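Local atomic coordinates of conserved hypothetical secreted protein (PDB entry 4RNZ), a protein that helps determine the cell shape of Helicobacter pylori, probably as a zinc-dependent M23-family metallopeptidase that cuts peptidoglycan. Residues L35-Q40 against A247-V252; F86-K91 against T142-V147; T92-L97 against E345-H350; L118-K123 against L257-L262; L191-K196 against V222-K227. One frame throughout, in Å; residues are numbered along the deposited sequence.

Interaction 1: L35-Q40 against A247-V252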
# COMPACT_ATOMS: atom_id res chain seq x y z
N LEU A 35 -14.54 -4.73 -5.19
CA LEU A 35 -13.59 -5.40 -4.30
C LEU A 35 -12.75 -6.41 -5.11
O LEU A 35 -11.50 -6.44 -5.04
CB LEU A 35 -14.37 -6.05 -3.16
CG LEU A 35 -14.01 -5.95 -1.70
CD1 LEU A 35 -13.58 -4.55 -1.27
CD2 LEU A 35 -15.20 -6.43 -0.87
N SER A 36 -13.44 -7.19 -5.95
CA SER A 36 -12.82 -8.20 -6.77
C SER A 36 -11.90 -7.67 -7.85
O SER A 36 -11.09 -8.41 -8.36
CB SER A 36 -13.89 -9.08 -7.43
OG SER A 36 -14.48 -8.42 -8.54
N ALA A 37 -12.03 -6.40 -8.22
CA ALA A 37 -11.18 -5.82 -9.25
C ALA A 37 -9.76 -5.52 -8.76
O ALA A 37 -8.91 -5.14 -9.56
CB ALA A 37 -11.81 -4.53 -9.80
N GLU A 38 -9.49 -5.68 -7.47
CA GLU A 38 -8.17 -5.32 -6.94
C GLU A 38 -7.21 -6.48 -6.71
O GLU A 38 -6.29 -6.39 -5.89
CB GLU A 38 -8.31 -4.48 -5.65
CG GLU A 38 -8.56 -3.00 -5.91
CD GLU A 38 -7.47 -2.31 -6.78
OE1 GLU A 38 -7.82 -1.41 -7.57
OE2 GLU A 38 -6.28 -2.65 -6.67
N ILE A 39 -7.37 -7.56 -7.47
CA ILE A 39 -6.40 -8.64 -7.46
C ILE A 39 -5.20 -8.13 -8.24
O ILE A 39 -5.29 -7.88 -9.43
CB ILE A 39 -6.94 -9.91 -8.13
CG1 ILE A 39 -8.21 -10.43 -7.44
CG2 ILE A 39 -5.87 -11.00 -8.13
CD1 ILE A 39 -8.86 -11.56 -8.20
N GLN A 40 -4.07 -7.97 -7.57
CA GLN A 40 -2.90 -7.43 -8.26
C GLN A 40 -2.05 -8.51 -8.89
O GLN A 40 -1.91 -9.62 -8.36
CB GLN A 40 -2.06 -6.57 -7.30
CG GLN A 40 -2.83 -5.34 -6.82
CD GLN A 40 -3.35 -4.50 -7.99
OE1 GLN A 40 -2.58 -4.12 -8.88
NE2 GLN A 40 -4.65 -4.21 -8.00
N ALA A 247 -12.86 -5.59 -15.08
CA ALA A 247 -14.15 -6.05 -14.63
C ALA A 247 -14.35 -5.55 -13.21
O ALA A 247 -13.48 -5.73 -12.38
CB ALA A 247 -14.21 -7.57 -14.65
N GLY A 248 -15.49 -4.91 -12.95
CA GLY A 248 -15.82 -4.41 -11.62
C GLY A 248 -15.51 -2.92 -11.48
O GLY A 248 -16.14 -2.23 -10.70
N TYR A 249 -14.55 -2.44 -12.27
CA TYR A 249 -14.24 -1.01 -12.30
C TYR A 249 -14.73 -0.33 -13.58
O TYR A 249 -14.78 0.90 -13.64
CB TYR A 249 -12.74 -0.81 -12.24
CG TYR A 249 -12.09 -0.82 -10.89
CD1 TYR A 249 -12.79 -0.48 -9.73
CD2 TYR A 249 -10.74 -1.10 -10.78
CE1 TYR A 249 -12.16 -0.45 -8.50
CE2 TYR A 249 -10.10 -1.09 -9.56
CZ TYR A 249 -10.82 -0.75 -8.42
OH TYR A 249 -10.21 -0.72 -7.19
N GLY A 250 -15.05 -1.11 -14.61
CA GLY A 250 -15.29 -0.55 -15.92
C GLY A 250 -14.03 0.10 -16.46
O GLY A 250 -12.94 -0.46 -16.32
N LYS A 251 -14.17 1.28 -17.07
CA LYS A 251 -12.99 2.03 -17.52
C LYS A 251 -12.29 2.68 -16.34
O LYS A 251 -12.92 3.33 -15.51
CB LYS A 251 -13.35 3.11 -18.55
CG LYS A 251 -13.71 2.55 -19.92
CD LYS A 251 -14.05 3.62 -20.93
CE LYS A 251 -14.94 3.06 -22.02
NZ LYS A 251 -15.22 4.13 -23.01
N VAL A 252 -10.97 2.53 -16.31
CA VAL A 252 -10.19 2.98 -15.18
C VAL A 252 -8.81 3.48 -15.62
O VAL A 252 -8.20 2.99 -16.59
CB VAL A 252 -10.11 1.85 -14.12
CG1 VAL A 252 -9.62 0.55 -14.74
CG2 VAL A 252 -9.21 2.25 -12.96
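Ala37 lays its methyl over the centre of one face of the Tyr249 ring, a CH-pi contact with CB 3.8 Å from the ring centroid and 13° off the normal. Tyr249 belongs to a classic beta bulge, where it and Gly250 both face Lys246, in the M23 peptidase part of the chain; segment 35-40 continues from the helix that carries the zinc ligand Glu34. The contact therefore presses the N-terminal part of the protein against the zinc site, an arrangement consistent with an N-terminal segment that blocks the metal. Tyr249 also meets the ring of His301, another zinc ligand. The same methyl also touches the carbonyl of Ala247, Ala37 CB to Ala247 O 3.3 Å. Gly248 comes close here too, and its positive phi suits glycine. Glu38 crosses the tyrosine at about a right angle, its chain bent at chi2 (-57°) to bring the carboxylate to the ring edge. There Tyr249 OH donates to Glu38 OE1 at 2.5 Å, while Glu38 OE2 forms a salt bridge with Arg261. The carboxylate is turned 54° from the ring plane, and OE1 receives the hydroxyl on its anti lone pair.

Interaction 2: F86-K91 against T142-V147. With PO4 (phosphate ion), chain G.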
# COMPACT_ATOMS: atom_id res chain seq x y z
N PHE A 86 -2.21 -13.83 9.41
CA PHE A 86 -0.79 -13.64 9.19
C PHE A 86 -0.03 -13.41 10.47
O PHE A 86 -0.60 -13.01 11.49
CB PHE A 86 -0.55 -12.47 8.22
CG PHE A 86 -1.06 -11.15 8.73
CD1 PHE A 86 -0.27 -10.37 9.57
CD2 PHE A 86 -2.31 -10.67 8.36
CE1 PHE A 86 -0.74 -9.16 10.05
CE2 PHE A 86 -2.78 -9.46 8.83
CZ PHE A 86 -1.99 -8.70 9.67
N THR A 87 1.28 -13.65 10.38
CA THR A 87 2.21 -13.38 11.46
C THR A 87 3.08 -12.16 11.08
O THR A 87 3.42 -11.98 9.91
CB THR A 87 3.08 -14.62 11.75
OG1 THR A 87 2.22 -15.67 12.21
CG2 THR A 87 4.07 -14.35 12.85
N ARG A 88 3.40 -11.33 12.05
CA ARG A 88 4.17 -10.12 11.80
C ARG A 88 5.53 -10.22 12.50
O ARG A 88 5.57 -10.54 13.67
CB ARG A 88 3.35 -8.93 12.28
CG ARG A 88 3.97 -7.57 12.09
CD ARG A 88 2.89 -6.52 12.28
NE ARG A 88 2.08 -6.45 11.07
CZ ARG A 88 0.89 -5.87 10.98
NH1 ARG A 88 0.33 -5.29 12.03
NH2 ARG A 88 0.26 -5.86 9.81
N LYS A 89 6.63 -10.01 11.77
CA LYS A 89 7.96 -9.96 12.39
C LYS A 89 8.52 -8.53 12.32
O LYS A 89 8.41 -7.87 11.28
CB LYS A 89 8.95 -10.84 11.65
CG LYS A 89 8.57 -12.30 11.52
CD LYS A 89 9.71 -13.04 10.87
CE LYS A 89 9.33 -14.47 10.52
NZ LYS A 89 10.57 -15.21 10.11
N GLU A 90 9.17 -8.10 13.39
CA GLU A 90 9.81 -6.79 13.45
C GLU A 90 11.32 -6.96 13.46
O GLU A 90 11.85 -7.85 14.14
CB GLU A 90 9.35 -6.06 14.70
CG GLU A 90 9.82 -4.61 14.83
CD GLU A 90 9.41 -4.02 16.14
OE1 GLU A 90 9.65 -4.67 17.18
OE2 GLU A 90 8.84 -2.92 16.14
N LYS A 91 12.00 -6.12 12.68
CA LYS A 91 13.46 -6.09 12.62
C LYS A 91 13.97 -4.67 12.74
O LYS A 91 13.25 -3.71 12.43
CB LYS A 91 13.99 -6.66 11.30
CG LYS A 91 13.69 -8.14 11.13
CD LYS A 91 14.61 -8.80 10.11
CE LYS A 91 14.66 -10.30 10.33
NZ LYS A 91 13.29 -10.88 10.30
N THR A 142 8.40 -3.80 10.02
CA THR A 142 7.71 -5.08 10.12
C THR A 142 7.41 -5.63 8.75
O THR A 142 7.37 -4.90 7.75
CB THR A 142 6.40 -4.97 10.90
OG1 THR A 142 5.46 -4.16 10.19
CG2 THR A 142 6.63 -4.40 12.28
N ARG A 143 7.23 -6.94 8.72
CA ARG A 143 6.87 -7.65 7.49
C ARG A 143 5.80 -8.67 7.91
O ARG A 143 5.82 -9.14 9.07
CB ARG A 143 8.12 -8.34 6.99
CG ARG A 143 8.34 -8.35 5.51
CD ARG A 143 9.53 -9.26 5.15
NE ARG A 143 10.89 -8.67 5.21
CZ ARG A 143 11.34 -7.70 4.41
NH1 ARG A 143 10.53 -7.13 3.53
NH2 ARG A 143 12.61 -7.26 4.51
N ASP A 144 4.85 -8.96 7.01
CA ASP A 144 3.77 -9.90 7.34
C ASP A 144 4.02 -11.23 6.63
O ASP A 144 4.50 -11.24 5.50
CB ASP A 144 2.40 -9.34 6.98
CG ASP A 144 1.98 -8.17 7.83
OD1 ASP A 144 2.49 -7.96 8.93
OD2 ASP A 144 1.06 -7.46 7.40
N TYR A 145 3.72 -12.33 7.31
CA TYR A 145 4.05 -13.67 6.83
C TYR A 145 2.83 -14.59 6.87
O TYR A 145 2.05 -14.55 7.81
CB TYR A 145 5.11 -14.31 7.72
CG TYR A 145 6.45 -13.63 7.63
CD1 TYR A 145 6.71 -12.45 8.33
CD2 TYR A 145 7.45 -14.15 6.85
CE1 TYR A 145 7.95 -11.82 8.25
CE2 TYR A 145 8.70 -13.53 6.76
CZ TYR A 145 8.94 -12.36 7.45
OH TYR A 145 10.19 -11.75 7.36
N ARG A 146 2.71 -15.43 5.84
CA ARG A 146 1.70 -16.49 5.78
C ARG A 146 2.42 -17.79 5.58
O ARG A 146 3.18 -17.94 4.61
CB ARG A 146 0.78 -16.30 4.58
CG ARG A 146 -0.22 -15.23 4.79
CD ARG A 146 -1.03 -15.09 3.53
NE ARG A 146 -2.09 -16.09 3.47
CZ ARG A 146 -3.12 -16.01 2.64
NH1 ARG A 146 -3.21 -14.96 1.83
NH2 ARG A 146 -4.07 -16.95 2.65
N VAL A 147 2.14 -18.72 6.47
CA VAL A 147 2.89 -19.97 6.64
C VAL A 147 4.37 -19.81 6.30
O VAL A 147 4.91 -20.44 5.40
CB VAL A 147 2.22 -21.16 5.93
CG1 VAL A 147 2.20 -20.98 4.41
CG2 VAL A 147 2.88 -22.48 6.35
P PO4 G . 12.74 -13.97 7.37
O1 PO4 G . 12.07 -12.88 6.54
O2 PO4 G . 13.94 -14.46 6.59
O3 PO4 G . 11.81 -15.13 7.63
O4 PO4 G . 13.19 -13.49 8.73
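Lys89 crosses the Tyr145 ring at about a right angle, CE over the centre of one face, 3.7 Å from the centroid. With CG beside the backbone N (chi1 -57°) and the chain extended beyond it, Lys89 NZ makes a cation-pi contact on its way to O3 of a phosphate ion probably from the crystallisation liquor, 2.8 Å away. Lys91, bent at chi4, brings NZ to O4 of the same ion, 3.0 Å away. On the other sheet face, Arg88 and Asp144 lie side by side, nearly coplanar. The bend at chi3 (-78°) turns the guanidinium side-on: Arg88 NE reaches Asp144 OD1 at 2.7 Å and Arg88 NH2 reaches Asp144 OD2 at 3.0 Å, a two-nitrogen salt bridge on syn lone pairs. The Phe86 ring stacks on that carboxylate, planes 27° apart. Backbone bonds of Thr87-Tyr145 and Lys89-Arg143 make an antiparallel ladder. Strand 87-96 is flanked by 136-146 and, farther along, 357-361; Arg143 forms a salt bridge with Asp111, between helices 101-109 and 112-121.

Interaction 3: T92-L97 against E345-H350. With NI (nickel (II) ion), chain C.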
# COMPACT_ATOMS: atom_id res chain seq x y z
N THR A 92 15.23 -4.56 13.15
CA THR A 92 15.95 -3.30 13.12
C THR A 92 17.19 -3.37 12.27
O THR A 92 18.14 -4.11 12.57
CB THR A 92 16.34 -2.87 14.53
OG1 THR A 92 15.16 -2.78 15.33
CG2 THR A 92 17.04 -1.50 14.51
N LEU A 93 17.19 -2.60 11.19
CA LEU A 93 18.37 -2.43 10.38
C LEU A 93 19.18 -1.25 10.92
O LEU A 93 18.67 -0.13 11.05
CB LEU A 93 17.98 -2.12 8.93
CG LEU A 93 19.11 -1.76 7.97
CD1 LEU A 93 20.12 -2.89 7.83
CD2 LEU A 93 18.50 -1.42 6.63
N LEU A 94 20.44 -1.52 11.24
CA LEU A 94 21.42 -0.47 11.54
C LEU A 94 22.52 -0.48 10.47
O LEU A 94 23.11 -1.52 10.15
CB LEU A 94 22.04 -0.70 12.90
CG LEU A 94 21.10 -0.86 14.08
CD1 LEU A 94 21.92 -1.23 15.31
CD2 LEU A 94 20.28 0.40 14.33
N LEU A 95 22.82 0.68 9.92
CA LEU A 95 23.70 0.71 8.77
C LEU A 95 24.65 1.90 8.83
O LEU A 95 24.24 3.02 9.19
CB LEU A 95 22.81 0.79 7.54
CG LEU A 95 23.36 0.53 6.17
CD1 LEU A 95 22.23 -0.07 5.34
CD2 LEU A 95 23.89 1.83 5.55
N SER A 96 25.92 1.66 8.50
CA SER A 96 26.89 2.74 8.26
C SER A 96 27.11 2.81 6.77
O SER A 96 27.52 1.84 6.17
CB SER A 96 28.22 2.49 8.99
OG SER A 96 29.15 3.50 8.68
N LEU A 97 26.81 3.95 6.14
CA LEU A 97 26.89 4.04 4.69
C LEU A 97 28.30 3.74 4.10
O LEU A 97 29.30 4.32 4.52
CB LEU A 97 26.41 5.43 4.26
CG LEU A 97 26.13 5.62 2.78
CD1 LEU A 97 24.93 4.79 2.35
CD2 LEU A 97 25.87 7.09 2.49
N GLU A 345 20.72 3.36 22.31
CA GLU A 345 21.27 2.22 23.03
C GLU A 345 21.71 1.11 22.10
O GLU A 345 22.74 0.50 22.33
CB GLU A 345 20.27 1.68 24.06
CG GLU A 345 20.06 2.64 25.24
CD GLU A 345 18.99 2.17 26.22
OE1 GLU A 345 18.64 0.97 26.20
OE2 GLU A 345 18.51 3.02 27.01
N LEU A 346 20.93 0.85 21.05
CA LEU A 346 21.28 -0.19 20.07
C LEU A 346 22.49 0.20 19.25
O LEU A 346 23.33 -0.66 18.93
CB LEU A 346 20.10 -0.49 19.13
CG LEU A 346 18.91 -1.21 19.77
CD1 LEU A 346 17.70 -1.17 18.84
CD2 LEU A 346 19.30 -2.64 20.13
N LEU A 347 22.59 1.48 18.89
CA LEU A 347 23.77 1.98 18.18
C LEU A 347 25.00 1.88 19.08
O LEU A 347 26.08 1.58 18.59
CB LEU A 347 23.59 3.41 17.70
CG LEU A 347 22.64 3.63 16.52
CD1 LEU A 347 22.19 5.07 16.49
CD2 LEU A 347 23.27 3.24 15.18
N LYS A 348 24.84 2.09 20.38
CA LYS A 348 26.00 1.98 21.28
C LYS A 348 26.48 0.55 21.37
O LYS A 348 27.65 0.32 21.62
CB LYS A 348 25.70 2.46 22.71
CG LYS A 348 25.17 3.88 22.90
CD LYS A 348 25.57 4.89 21.82
CE LYS A 348 27.08 5.10 21.68
NZ LYS A 348 27.77 5.21 22.99
N THR A 349 25.57 -0.40 21.22
CA THR A 349 25.90 -1.80 21.48
C THR A 349 26.12 -2.64 20.23
O THR A 349 26.26 -3.85 20.33
CB THR A 349 24.82 -2.45 22.34
OG1 THR A 349 23.53 -2.24 21.73
CG2 THR A 349 24.83 -1.85 23.72
N HIS A 350 26.15 -2.00 19.06
CA HIS A 350 26.51 -2.68 17.82
C HIS A 350 27.49 -1.83 17.04
O HIS A 350 27.10 -0.84 16.43
CB HIS A 350 25.26 -2.97 17.00
CG HIS A 350 24.27 -3.80 17.73
ND1 HIS A 350 23.45 -3.29 18.71
CD2 HIS A 350 24.00 -5.12 17.66
CE1 HIS A 350 22.71 -4.26 19.21
NE2 HIS A 350 23.03 -5.38 18.59
NI NI C . 22.11 -7.23 19.28
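Leu94 directs both its methyls at the last turn of helix 326-348, where the helix packs on strand 87-96 of an antiparallel sheet. No hydrogen bond crosses between the segments; the contact is van der Waals packing, mostly apolar. Leu94 CD1 rests 3.9 Å from Leu346 O and 4.3 Å from Leu346 CB, while Leu94 CD2 meets CD2 of Leu347 at 4.2 Å; the two branches thus straddle successive residues of the helix. Leu94 CD1 also touches CB of His350 at 4.1 Å, and the two side chains cross at about a right angle. Thr92 adds a looser contact, from CG2 to Leu346 CD1, while its hydroxyl is hydrogen-bonded to the carbonyl of Gly362. Just past the helix, a hydrogen bond sets the histidine: His350 ND1 donates to Leu346 O at 2.6 Å, in the ring plane and on a carbonyl lone pair. Metal binding uses the other ring nitrogen. His366 and His368 of the C-terminal His tag bind the same nickel ion, so the site is partly built by the tag, and Tyr358 meets the imidazole edge-to-face. With ND1 engaged by the helix carbonyl, His350 NE2 binds nickel at 2.2 Å.

Interaction 4: L118-K123 against L257-L262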
# COMPACT_ATOMS: atom_id res chain seq x y z
N LEU A 118 12.15 3.56 1.80
CA LEU A 118 13.03 4.57 2.43
C LEU A 118 13.34 5.76 1.52
O LEU A 118 13.29 6.89 1.97
CB LEU A 118 14.34 3.95 2.92
CG LEU A 118 15.06 4.95 3.85
CD1 LEU A 118 14.53 4.88 5.27
CD2 LEU A 118 16.54 4.72 3.83
N MET A 119 13.66 5.50 0.26
CA MET A 119 13.95 6.56 -0.70
C MET A 119 12.73 7.48 -0.77
O MET A 119 12.85 8.69 -0.69
CB MET A 119 14.24 6.00 -2.09
CG MET A 119 15.42 5.05 -2.24
SD MET A 119 17.00 5.57 -1.53
CE MET A 119 16.83 4.94 0.12
N ASN A 120 11.56 6.87 -0.88
CA ASN A 120 10.32 7.63 -0.97
C ASN A 120 9.99 8.43 0.29
O ASN A 120 9.53 9.55 0.19
CB ASN A 120 9.15 6.71 -1.38
CG ASN A 120 9.14 6.41 -2.87
OD1 ASN A 120 9.40 7.29 -3.69
ND2 ASN A 120 8.81 5.16 -3.24
N ALA A 121 10.23 7.85 1.45
CA ALA A 121 9.97 8.49 2.72
C ALA A 121 10.85 9.72 2.91
O ALA A 121 10.44 10.67 3.56
CB ALA A 121 10.21 7.53 3.87
N TYR A 122 12.06 9.68 2.37
CA TYR A 122 13.00 10.79 2.49
C TYR A 122 13.14 11.57 1.17
O TYR A 122 14.14 12.27 0.96
CB TYR A 122 14.36 10.24 2.95
CG TYR A 122 14.41 9.98 4.43
CD1 TYR A 122 14.71 11.01 5.33
CD2 TYR A 122 14.16 8.73 4.95
CE1 TYR A 122 14.74 10.80 6.69
CE2 TYR A 122 14.21 8.50 6.31
CZ TYR A 122 14.49 9.53 7.19
OH TYR A 122 14.54 9.31 8.55
N LYS A 123 12.15 11.48 0.29
CA LYS A 123 12.33 12.03 -1.05
C LYS A 123 12.62 13.54 -1.08
O LYS A 123 13.39 13.99 -1.93
CB LYS A 123 11.16 11.72 -2.00
CG LYS A 123 11.69 11.44 -3.40
CD LYS A 123 10.68 11.53 -4.53
CE LYS A 123 11.36 11.04 -5.80
NZ LYS A 123 10.50 11.16 -7.01
N LEU A 257 2.78 7.84 -8.36
CA LEU A 257 3.60 8.94 -7.90
C LEU A 257 4.27 8.48 -6.62
O LEU A 257 3.60 8.23 -5.61
CB LEU A 257 2.76 10.20 -7.63
CG LEU A 257 3.57 11.42 -7.16
CD1 LEU A 257 4.48 11.94 -8.26
CD2 LEU A 257 2.65 12.53 -6.66
N ASN A 258 5.61 8.41 -6.66
CA ASN A 258 6.38 7.91 -5.53
C ASN A 258 5.79 6.56 -5.08
O ASN A 258 5.60 5.69 -5.90
CB ASN A 258 6.46 8.94 -4.41
CG ASN A 258 7.10 10.26 -4.86
OD1 ASN A 258 7.74 10.33 -5.91
ND2 ASN A 258 6.93 11.29 -4.07
N GLU A 259 5.45 6.40 -3.80
CA GLU A 259 4.88 5.13 -3.33
C GLU A 259 3.35 5.04 -3.45
O GLU A 259 2.75 4.06 -2.99
CB GLU A 259 5.35 4.83 -1.90
CG GLU A 259 4.84 5.73 -0.78
CD GLU A 259 5.74 6.94 -0.50
OE1 GLU A 259 5.88 7.78 -1.41
OE2 GLU A 259 6.27 7.06 0.64
N LEU A 260 2.74 6.01 -4.12
CA LEU A 260 1.30 5.99 -4.36
C LEU A 260 0.88 5.43 -5.70
O LEU A 260 1.48 5.67 -6.75
CB LEU A 260 0.65 7.38 -4.18
CG LEU A 260 0.69 8.09 -2.82
CD1 LEU A 260 -0.16 9.38 -2.83
CD2 LEU A 260 0.24 7.21 -1.67
N ARG A 261 -0.23 4.71 -5.65
CA ARG A 261 -0.99 4.38 -6.83
C ARG A 261 -2.42 4.92 -6.64
O ARG A 261 -3.09 4.63 -5.64
CB ARG A 261 -0.99 2.87 -6.98
CG ARG A 261 -1.74 2.28 -8.15
CD ARG A 261 -1.60 0.74 -8.08
NE ARG A 261 -2.86 0.22 -8.49
CZ ARG A 261 -3.73 -0.48 -7.77
NH1 ARG A 261 -3.48 -0.94 -6.54
NH2 ARG A 261 -4.87 -0.74 -8.34
N LEU A 262 -2.88 5.69 -7.63
CA LEU A 262 -4.17 6.39 -7.56
C LEU A 262 -5.07 5.83 -8.65
O LEU A 262 -4.69 5.79 -9.81
CB LEU A 262 -3.97 7.91 -7.71
CG LEU A 262 -3.16 8.60 -6.59
CD1 LEU A 262 -1.68 8.65 -6.93
CD2 LEU A 262 -3.64 10.02 -6.33
O HOH W 1 6.92 9.98 -0.58
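Asn258, second residue of the type II' turn from Leu257 to Leu260, packs its CB against OD1 of Asn120, 3.4 Å apart. The two side chains cross at a slant. Asn258 OD1 accepts a hydrogen bond from Lys123 NZ at 3.1 Å, the donor tilted 31° from the carbonyl plane. The lysine is extended beyond CG, and Lys123 CD passes 3.5 Å from Asn258 OD1. The turn is the tip of a beta hairpin joining strands 252-257 and 260-267 of the M23 peptidase sheet, and here it meets the C-terminal end of helix 112-121 in the second Csd3 region. Next comes Glu259, whose chain is bent at chi2 (-91°) and runs opposite to Asn120, stacking its carboxylate on the amide with planes 27° apart. Glu259 OE1 lies 3.4 Å from Asn120 CB. A water lies within hydrogen-bonding distance of both segments, 2.6 Å from Glu259 OE1 and 2.8 Å from Asn120 O, so it spans the helix end and the turn. Phe189 packs against both Asn258 and Glu259, and beyond the turn Arg261 forms a salt bridge with Glu254.

Interaction 5: L191-K196 against V222-K227. With ZN (zinc ion), chain B.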
# COMPACT_ATOMS: atom_id res chain seq x y z
N LEU A 191 -3.30 15.96 -2.01
CA LEU A 191 -4.18 15.54 -3.07
C LEU A 191 -5.37 16.48 -3.17
O LEU A 191 -5.77 17.09 -2.20
CB LEU A 191 -4.69 14.13 -2.79
CG LEU A 191 -3.65 13.02 -2.74
CD1 LEU A 191 -4.39 11.70 -2.59
CD2 LEU A 191 -2.80 13.04 -3.99
N GLU A 192 -5.94 16.58 -4.36
CA GLU A 192 -7.12 17.41 -4.61
C GLU A 192 -8.27 16.50 -4.98
O GLU A 192 -8.08 15.52 -5.68
CB GLU A 192 -6.88 18.36 -5.78
CG GLU A 192 -6.01 19.53 -5.42
CD GLU A 192 -5.76 20.47 -6.58
OE1 GLU A 192 -6.18 20.19 -7.74
OE2 GLU A 192 -5.12 21.52 -6.33
N THR A 193 -9.46 16.85 -4.53
CA THR A 193 -10.65 16.14 -4.89
C THR A 193 -10.78 16.15 -6.41
O THR A 193 -10.72 17.21 -7.01
CB THR A 193 -11.85 16.84 -4.27
OG1 THR A 193 -11.71 16.80 -2.85
CG2 THR A 193 -13.11 16.17 -4.66
N PRO A 194 -10.93 14.96 -7.04
CA PRO A 194 -10.78 14.82 -8.50
C PRO A 194 -12.03 15.03 -9.32
O PRO A 194 -11.97 14.89 -10.54
CB PRO A 194 -10.32 13.37 -8.66
CG PRO A 194 -10.93 12.65 -7.52
CD PRO A 194 -11.00 13.65 -6.38
N VAL A 195 -13.16 15.35 -8.69
CA VAL A 195 -14.44 15.47 -9.40
C VAL A 195 -15.38 16.38 -8.61
O VAL A 195 -15.19 16.58 -7.39
CB VAL A 195 -15.10 14.08 -9.58
CG1 VAL A 195 -15.62 13.52 -8.26
CG2 VAL A 195 -16.21 14.11 -10.61
N LYS A 196 -16.34 16.99 -9.29
CA LYS A 196 -17.38 17.72 -8.59
C LYS A 196 -18.46 16.73 -8.21
O LYS A 196 -19.18 16.25 -9.06
CB LYS A 196 -18.00 18.83 -9.45
CG LYS A 196 -18.86 19.77 -8.63
CD LYS A 196 -18.00 20.85 -8.00
CE LYS A 196 -18.76 21.79 -7.05
NZ LYS A 196 -17.80 22.86 -6.62
N VAL A 222 -13.14 5.88 -2.36
CA VAL A 222 -14.26 6.77 -2.05
C VAL A 222 -15.11 6.77 -3.29
O VAL A 222 -14.60 6.93 -4.39
CB VAL A 222 -13.79 8.21 -1.77
CG1 VAL A 222 -15.00 9.12 -1.53
CG2 VAL A 222 -12.86 8.24 -0.59
N ASP A 223 -16.41 6.55 -3.12
CA ASP A 223 -17.37 6.65 -4.22
C ASP A 223 -17.97 8.04 -4.18
O ASP A 223 -18.59 8.45 -3.19
CB ASP A 223 -18.46 5.59 -4.11
CG ASP A 223 -17.94 4.20 -4.43
OD1 ASP A 223 -16.82 4.08 -4.97
OD2 ASP A 223 -18.65 3.22 -4.16
N TYR A 224 -17.75 8.78 -5.27
CA TYR A 224 -18.23 10.15 -5.39
C TYR A 224 -19.40 10.10 -6.34
O TYR A 224 -19.20 9.78 -7.51
CB TYR A 224 -17.18 11.05 -6.01
CG TYR A 224 -15.97 11.42 -5.15
CD1 TYR A 224 -16.08 12.31 -4.08
CD2 TYR A 224 -14.70 10.93 -5.47
CE1 TYR A 224 -14.97 12.66 -3.34
CE2 TYR A 224 -13.60 11.28 -4.74
CZ TYR A 224 -13.73 12.15 -3.68
OH TYR A 224 -12.60 12.49 -2.97
N ALA A 225 -20.60 10.36 -5.84
CA ALA A 225 -21.77 10.45 -6.72
C ALA A 225 -21.62 11.71 -7.57
O ALA A 225 -21.36 12.79 -7.05
CB ALA A 225 -23.06 10.49 -5.92
N ALA A 226 -21.71 11.55 -8.88
CA ALA A 226 -21.62 12.67 -9.79
C ALA A 226 -22.43 12.40 -11.03
O ALA A 226 -22.72 11.27 -11.34
CB ALA A 226 -20.18 12.91 -10.18
N LYS A 227 -22.72 13.46 -11.76
CA LYS A 227 -23.42 13.37 -13.02
C LYS A 227 -22.61 12.66 -14.07
O LYS A 227 -21.39 12.86 -14.20
CB LYS A 227 -23.78 14.77 -13.53
CG LYS A 227 -24.43 14.76 -14.91
CD LYS A 227 -25.21 16.03 -15.17
CE LYS A 227 -26.06 15.89 -16.42
NZ LYS A 227 -27.18 16.88 -16.37
ZN ZN B . -16.03 2.30 -4.71
O HOH W 2 -12.91 14.62 -1.43
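Tyr224, which gives the largest area to the contact, runs its side chain along the loop 191-196 and is touched by three consecutive residues of it. Val195 meets the root: Val195 CG1 is 3.7 Å from Tyr224 CB, and the two side chains run antiparallel alongside one another. Farther out, Pro194 crosses the tyrosine at about a right angle, Pro194 CD lying 3.9 Å from Tyr224 CE2. Thr193 reaches the end of the ring through its methyl, Thr193 CG2 being 4.1 Å from Tyr224 OH. The ring also takes Val222 CG1 over one face. Strand 222-225 lies between 199-202 and 299-306 in the antiparallel sheet of the M23 peptidase fold, and the neighbouring Asp223 binds the zinc ion through OD1 at 2.0 Å, with Glu34, His219 and His301 as the remaining protein ligands. Asp223 and Tyr224 leave the strand on different sides: Asp223 faces the metal and Tyr224 packs on the loop. Val195 uses its second branch on Ala226, Val195 CG2 to Ala226 CB 4.2 Å. The Ala226 methyl, CB, also lies 3.7 Å from Lys196 O. At the polar end of the tyrosine, a water in the ring plane is hydrogen-bonded to Tyr224 OH at 2.6 Å and to Thr193 OG1 at 2.9 Å.

How the interactions relate
From the N terminus, interaction 1 opens first, its long loop returning at 247-252 to join the N-terminal region to the peptidase. Interaction 2 opens and closes within that span, pairing two strands of the middle sheet. Directly after its first strand segment, interaction 3 begins on the same strand and closes only at the C-terminal helix, so it crosses interactions 1 and 2 and encloses 4 and 5. Interaction 4 crosses 1 and 2 as well, tying the second Csd3 region to the peptidase, and interaction 5, a short loop within 1, 3 and 4, holds the connecting loop 191-196 on strand 222-225. Arg261 of segment 257-262 links interaction 4 to interaction 1 through Glu38; Leu262 packs on Leu191, joining interactions 4 and 5.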